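Side-chain contacts in cell division protein FtsZ 1 (PDB 2VAP), which binds and probably hydrolyses GTP, and is thought to polymerise, in a GTP-dependent manner, into the dynamic ring that marks the site of cell division: residues P200-L204 against K205-K209; E325-N329 against T330-L334. All blocks are in the same frame, centred on the assembly; numbering follows the deposited sequence.

Contact 1 of 2, residues P200-L204 against K205-K209; sequences PNMPL and KLAFK. With GDP (guanosine-5'-diphosphate), chain B.
Leu-204 and Phe-208, one turn apart at the start of helix 204-227, join a surface loop to the guanine base of GDP. The hydrogen bonds are all between backbone groups. Pro-203, at the N-cap position, offers its carbonyl to two amides: Ala-207 N binds Pro-203 O at 2.8 Å, while Leu-206 N makes a weak bond to the same oxygen, with an N-H...O angle of only 128°. The next rung runs from Phe-208 N to Leu-204 O at 3.0 Å, the donor tilted 22° from the carbonyl plane.

Apolar contacts flank this first turn. Met-202 has CG anti to the backbone N (chi1 179°), which sets CG against the amide of Ala-207, a residue that also packs on Phe-196. The bend at chi2 puts SD 3.7 Å from Leu-206 CB, the two side chains crossing at about a right angle, and the terminal methyl turns away from the helix. On the exposed flank Pro-203 CG meets Leu-206 CD1 at 3.8 Å. Leu-204 reaches Phe-208 with its branch point, CG to CE2 3.7 Å, and CD1 comes up to the same end of the ring.

Aromatic packing completes the set. One face of the Phe-208 ring lies over the base, GDP N7 sitting 4.0 Å above the ring centre, and CD1 approaches GDP C4 to 3.5 Å. Phe-162 also meets this ring, at a steep interplanar angle. Glu-165 and Asp-212 hydrogen-bond to GDP nearby. Such a helix start, with an aromatic ring laid on guanine, belongs to the nucleotide pocket of the tubulin/FtsZ GTPase fold.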
loop_
_atom_site.group_PDB
_atom_site.type_symbol
_atom_site.label_atom_id
_atom_site.label_comp_id
_atom_site.label_asym_id
_atom_site.label_seq_id
_atom_site.Cartn_x
_atom_site.Cartn_y
_atom_site.Cartn_z
ATOM N N PRO A 200 4.026 14.212 -17.540
ATOM C CA PRO A 200 5.364 14.622 -17.974
ATOM C C PRO A 200 5.674 16.087 -17.683
ATOM O O PRO A 200 4.804 16.949 -17.834
ATOM C CB PRO A 200 5.343 14.367 -19.487
ATOM C CG PRO A 200 3.904 14.350 -19.857
ATOM C CD PRO A 200 3.197 13.772 -18.677
ATOM N N ASN A 201 6.908 16.342 -17.250
ATOM C CA ASN A 201 7.422 17.695 -17.002
ATOM C C ASN A 201 6.671 18.488 -15.923
ATOM O O ASN A 201 6.677 19.721 -15.923
ATOM C CB ASN A 201 7.537 18.478 -18.316
ATOM C CG ASN A 201 8.404 17.766 -19.334
ATOM O OD1 ASN A 201 9.598 17.560 -19.112
ATOM N ND2 ASN A 201 7.805 17.376 -20.454
ATOM N N MET A 202 6.030 17.761 -15.009
ATOM C CA MET A 202 5.407 18.346 -13.826
ATOM C C MET A 202 6.512 18.876 -12.908
ATOM O O MET A 202 7.552 18.229 -12.770
ATOM C CB MET A 202 4.577 17.276 -13.103
ATOM C CG MET A 202 3.873 17.729 -11.826
ATOM S SD MET A 202 2.353 18.648 -12.125
ATOM C CE MET A 202 1.168 17.320 -12.316
ATOM N N PRO A 203 6.303 20.060 -12.290
ATOM C CA PRO A 203 7.264 20.538 -11.296
ATOM C C PRO A 203 7.358 19.543 -10.148
ATOM O O PRO A 203 6.340 18.968 -9.750
ATOM C CB PRO A 203 6.645 21.850 -10.805
ATOM C CG PRO A 203 5.737 22.275 -11.890
ATOM C CD PRO A 203 5.192 21.010 -12.472
ATOM N N LEU A 204 8.569 19.338 -9.633
ATOM C CA LEU A 204 8.817 18.313 -8.617
ATOM C C LEU A 204 7.894 18.436 -7.403
ATOM O O LEU A 204 7.361 17.430 -6.928
ATOM C CB LEU A 204 10.289 18.310 -8.184
ATOM C CG LEU A 204 10.755 17.195 -7.238
ATOM C CD1 LEU A 204 10.565 15.808 -7.851
ATOM C CD2 LEU A 204 12.205 17.404 -6.831
ATOM N N LYS A 205 7.699 19.662 -6.919
ATOM C CA LYS A 205 6.839 19.909 -5.756
ATOM C C LYS A 205 5.386 19.483 -5.989
ATOM O O LYS A 205 4.707 19.049 -5.058
ATOM C CB LYS A 205 6.923 21.373 -5.296
ATOM C CG LYS A 205 6.442 22.410 -6.307
ATOM C CD LYS A 205 6.514 23.811 -5.723
ATOM C CE LYS A 205 5.938 24.843 -6.678
ATOM N NZ LYS A 205 6.005 26.218 -6.112
ATOM N N LEU A 206 4.925 19.600 -7.233
ATOM C CA LEU A 206 3.574 19.180 -7.604
ATOM C C LEU A 206 3.523 17.694 -7.962
ATOM O O LEU A 206 2.481 17.051 -7.820
ATOM C CB LEU A 206 3.028 20.039 -8.750
ATOM C CG LEU A 206 2.873 21.547 -8.499
ATOM C CD1 LEU A 206 2.539 22.273 -9.792
ATOM C CD2 LEU A 206 1.825 21.846 -7.429
ATOM N N ALA A 207 4.654 17.156 -8.421
ATOM C CA ALA A 207 4.786 15.723 -8.686
ATOM C C ALA A 207 4.681 14.906 -7.397
ATOM O O ALA A 207 4.203 13.770 -7.415
ATOM C CB ALA A 207 6.094 15.427 -9.407
ATOM N N PHE A 208 5.126 15.492 -6.285
ATOM C CA PHE A 208 4.971 14.875 -4.965
ATOM C C PHE A 208 3.503 14.786 -4.542
ATOM O O PHE A 208 3.115 13.854 -3.835
ATOM C CB PHE A 208 5.775 15.629 -3.900
ATOM C CG PHE A 208 7.255 15.349 -3.936
ATOM C CD1 PHE A 208 7.734 14.041 -3.947
ATOM C CD2 PHE A 208 8.170 16.396 -3.930
ATOM C CE1 PHE A 208 9.102 13.782 -3.973
ATOM C CE2 PHE A 208 9.541 16.147 -3.952
ATOM C CZ PHE A 208 10.006 14.838 -3.974
ATOM N N LYS A 209 2.700 15.757 -4.976
ATOM C CA LYS A 209 1.257 15.753 -4.714
ATOM C C LYS A 209 0.543 14.652 -5.500
ATOM O O LYS A 209 -0.442 14.082 -5.027
ATOM C CB LYS A 209 0.639 17.121 -5.022
ATOM C CG LYS A 209 1.024 18.217 -4.037
ATOM C CD LYS A 209 0.398 19.550 -4.420
ATOM C CE LYS A 209 0.792 20.657 -3.450
ATOM N NZ LYS A 209 0.167 20.491 -2.106
HETATM P PB GDP B . 12.324 10.991 5.780
HETATM O O1B GDP B . 13.737 11.123 6.293
HETATM O O2B GDP B . 11.394 11.804 6.650
HETATM O O3B GDP B . 11.919 9.538 5.809
HETATM O O3A GDP B . 12.302 11.542 4.267
HETATM P PA GDP B . 10.962 11.980 3.487
HETATM O O1A GDP B . 9.775 11.137 3.880
HETATM O O2A GDP B . 10.681 13.453 3.671
HETATM O "O5'" GDP B . 11.359 11.699 1.957
HETATM C "C5'" GDP B . 11.760 10.394 1.550
HETATM C "C4'" GDP B . 11.324 10.162 0.112
HETATM O "O4'" GDP B . 9.908 10.329 -0.004
HETATM C "C3'" GDP B . 11.953 11.172 -0.833
HETATM O "O3'" GDP B . 13.167 10.670 -1.403
HETATM C "C2'" GDP B . 10.879 11.428 -1.871
HETATM O "O2'" GDP B . 11.023 10.529 -2.974
HETATM C "C1'" GDP B . 9.578 11.107 -1.158
HETATM N N9 GDP B . 8.847 12.337 -0.746
HETATM C C8 GDP B . 9.359 13.468 -0.213
HETATM N N7 GDP B . 8.381 14.379 0.043
HETATM C C5 GDP B . 7.211 13.825 -0.328
HETATM C C6 GDP B . 5.781 14.227 -0.335
HETATM O O6 GDP B . 5.427 15.350 0.085
HETATM N N1 GDP B . 4.879 13.348 -0.807
HETATM C C2 GDP B . 5.230 12.128 -1.266
HETATM N N2 GDP B . 4.268 11.292 -1.727
HETATM N N3 GDP B . 6.517 11.699 -1.288
HETATM C C4 GDP B . 7.527 12.484 -0.842
#

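Contact 2 of 2, residues E325-N329 against T330-L334; sequences ENLEN and TVRVL
Leu-327 and Thr-330 meet where the chain leaves the loop after strand 316-323 and enters strand 331-338. The backbone is extended at Leu-327 (phi/psi -83/129°), bends through Glu-328 and Asn-329, and is extended again from Thr-330 onward. No direct hydrogen bond links 325-329 to 330-334. Instead, a water inside the bend accepts from Asn-329 N at 3.0 Å and is hydrogen-bonded to Thr-330 OG1 at 2.7 Å. The threonine hydroxyl lies beside its own backbone N, chi1 -53°, which brings it to the water; the methyl group occupies the position anti to that N.

Leu-327 carries the side-chain contact. The carbonyl of Thr-330 points into the side chain of Leu-327, with CD1 3.4 Å from Thr-330 O and CB at 3.5 Å from the same oxygen. This carbonyl is thus buried against hydrocarbon and has no hydrogen-bonding partner in the model. The other methyl, Leu-327 CD2, packs on Thr-330 CB at 3.9 Å, the side chains crossing at about a right angle. Farther along the strand, the guanidinium of Arg-332 approaches CD2 of Leu-327 more loosely, NH2 at 4.2 Å. Arg-332 NE also makes a long, weak ion pair with Glu-255.

Val-331 and Val-333 turn to helix 261-270, while backbone bonds tie the strand to 249-256 and 284-291 on its two sides. The contact is a water-bridged loop-to-strand junction, leading from an outermost strand of the mixed four-stranded sheet into an inner one, in the FtsZ C-terminal domain.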
loop_
_atom_site.group_PDB
_atom_site.type_symbol
_atom_site.label_atom_id
_atom_site.label_comp_id
_atom_site.label_asym_id
_atom_site.label_seq_id
_atom_site.Cartn_x
_atom_site.Cartn_y
_atom_site.Cartn_z
ATOM N N GLU A 325 -18.546 7.110 -3.260
ATOM C CA GLU A 325 -19.530 8.193 -3.378
ATOM C C GLU A 325 -18.984 9.447 -4.068
ATOM O O GLU A 325 -19.751 10.232 -4.631
ATOM C CB GLU A 325 -20.122 8.546 -2.005
ATOM C CG GLU A 325 -19.102 8.965 -0.943
ATOM C CD GLU A 325 -19.738 9.307 0.396
ATOM O OE1 GLU A 325 -19.186 10.172 1.108
ATOM O OE2 GLU A 325 -20.786 8.717 0.739
ATOM N N ASN A 326 -17.665 9.623 -4.021
ATOM C CA ASN A 326 -16.998 10.743 -4.684
ATOM C C ASN A 326 -16.996 10.613 -6.208
ATOM O O ASN A 326 -16.883 11.613 -6.922
ATOM C CB ASN A 326 -15.567 10.907 -4.161
ATOM C CG ASN A 326 -15.514 11.233 -2.675
ATOM O OD1 ASN A 326 -14.715 10.661 -1.933
ATOM N ND2 ASN A 326 -16.368 12.152 -2.234
ATOM N N LEU A 327 -17.118 9.379 -6.697
ATOM C CA LEU A 327 -17.207 9.112 -8.130
ATOM C C LEU A 327 -18.643 9.287 -8.617
ATOM O O LEU A 327 -19.576 8.720 -8.043
ATOM C CB LEU A 327 -16.699 7.701 -8.458
ATOM C CG LEU A 327 -15.242 7.346 -8.130
ATOM C CD1 LEU A 327 -15.006 5.853 -8.298
ATOM C CD2 LEU A 327 -14.253 8.144 -8.977
ATOM N N GLU A 328 -18.810 10.078 -9.675
ATOM C CA GLU A 328 -20.132 10.367 -10.232
ATOM C C GLU A 328 -20.444 9.501 -11.451
ATOM O O GLU A 328 -21.515 8.895 -11.534
ATOM C CB GLU A 328 -20.260 11.854 -10.585
ATOM C CG GLU A 328 -20.336 12.794 -9.381
ATOM C CD GLU A 328 -21.645 12.681 -8.610
ATOM O OE1 GLU A 328 -22.702 12.459 -9.239
ATOM O OE2 GLU A 328 -21.615 12.825 -7.370
ATOM N N ASN A 329 -19.503 9.452 -12.392
ATOM C CA ASN A 329 -19.656 8.671 -13.618
ATOM C C ASN A 329 -18.436 7.793 -13.904
ATOM O O ASN A 329 -18.406 7.060 -14.896
ATOM C CB ASN A 329 -19.924 9.598 -14.810
ATOM C CG ASN A 329 -21.214 10.392 -14.663
ATOM O OD1 ASN A 329 -21.193 11.622 -14.606
ATOM N ND2 ASN A 329 -22.341 9.691 -14.603
ATOM N N THR A 330 -17.445 7.864 -13.018
ATOM C CA THR A 330 -16.149 7.227 -13.235
ATOM C C THR A 330 -16.022 5.874 -12.534
ATOM O O THR A 330 -16.398 5.730 -11.369
ATOM C CB THR A 330 -14.994 8.157 -12.778
ATOM O OG1 THR A 330 -15.133 9.440 -13.403
ATOM C CG2 THR A 330 -13.629 7.573 -13.137
ATOM N N VAL A 331 -15.500 4.890 -13.263
ATOM C CA VAL A 331 -15.067 3.622 -12.678
ATOM C C VAL A 331 -13.544 3.633 -12.546
ATOM O O VAL A 331 -12.832 3.935 -13.508
ATOM C CB VAL A 331 -15.551 2.398 -13.502
ATOM C CG1 VAL A 331 -14.743 1.143 -13.169
ATOM C CG2 VAL A 331 -17.028 2.146 -13.256
ATOM N N ARG A 332 -13.061 3.321 -11.347
ATOM C CA ARG A 332 -11.630 3.251 -11.069
ATOM C C ARG A 332 -11.223 1.810 -10.772
ATOM O O ARG A 332 -11.908 1.103 -10.030
ATOM C CB ARG A 332 -11.271 4.163 -9.893
ATOM C CG ARG A 332 -9.774 4.310 -9.627
ATOM C CD ARG A 332 -9.507 5.190 -8.413
ATOM N NE ARG A 332 -9.852 6.591 -8.653
ATOM C CZ ARG A 332 -9.842 7.544 -7.724
ATOM N NH1 ARG A 332 -9.505 7.264 -6.471
ATOM N NH2 ARG A 332 -10.174 8.786 -8.050
ATOM N N VAL A 333 -10.110 1.382 -11.361
ATOM C CA VAL A 333 -9.586 0.037 -11.138
ATOM C C VAL A 333 -8.191 0.101 -10.519
ATOM O O VAL A 333 -7.279 0.707 -11.086
ATOM C CB VAL A 333 -9.560 -0.798 -12.451
ATOM C CG1 VAL A 333 -8.835 -2.128 -12.244
ATOM C CG2 VAL A 333 -10.975 -1.045 -12.956
ATOM N N LEU A 334 -8.048 -0.509 -9.346
ATOM C CA LEU A 334 -6.739 -0.719 -8.738
ATOM C C LEU A 334 -6.319 -2.169 -8.937
ATOM O O LEU A 334 -7.031 -3.097 -8.542
ATOM C CB LEU A 334 -6.740 -0.363 -7.246
ATOM C CG LEU A 334 -5.471 -0.734 -6.460
ATOM C CD1 LEU A 334 -4.270 0.120 -6.873
ATOM C CD2 LEU A 334 -5.705 -0.634 -4.960
HETATM O O HOH W 1 -16.890 10.902 -11.911
#

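How the contacts relate
Contact 1 is mainly a surface contact beside the nucleotide, and contact 2 a partly buried one in the C-terminal domain; their centres lie about 24 Å apart and they do not touch. Both are local, a loop running straight into a regular element, but the elements differ: helix 204-227 at 200-209, strand 331-338 at 325-334. The helix start is stitched by direct backbone hydrogen bonds and brings an aromatic ring to GDP. At the strand entrance a water does the bridging, and leucine packs on a carbonyl and a threonine. Contact 1 therefore serves the ligand pocket, whereas contact 2 packs the connecting loop against the start of an inner strand of the C-terminal sheet.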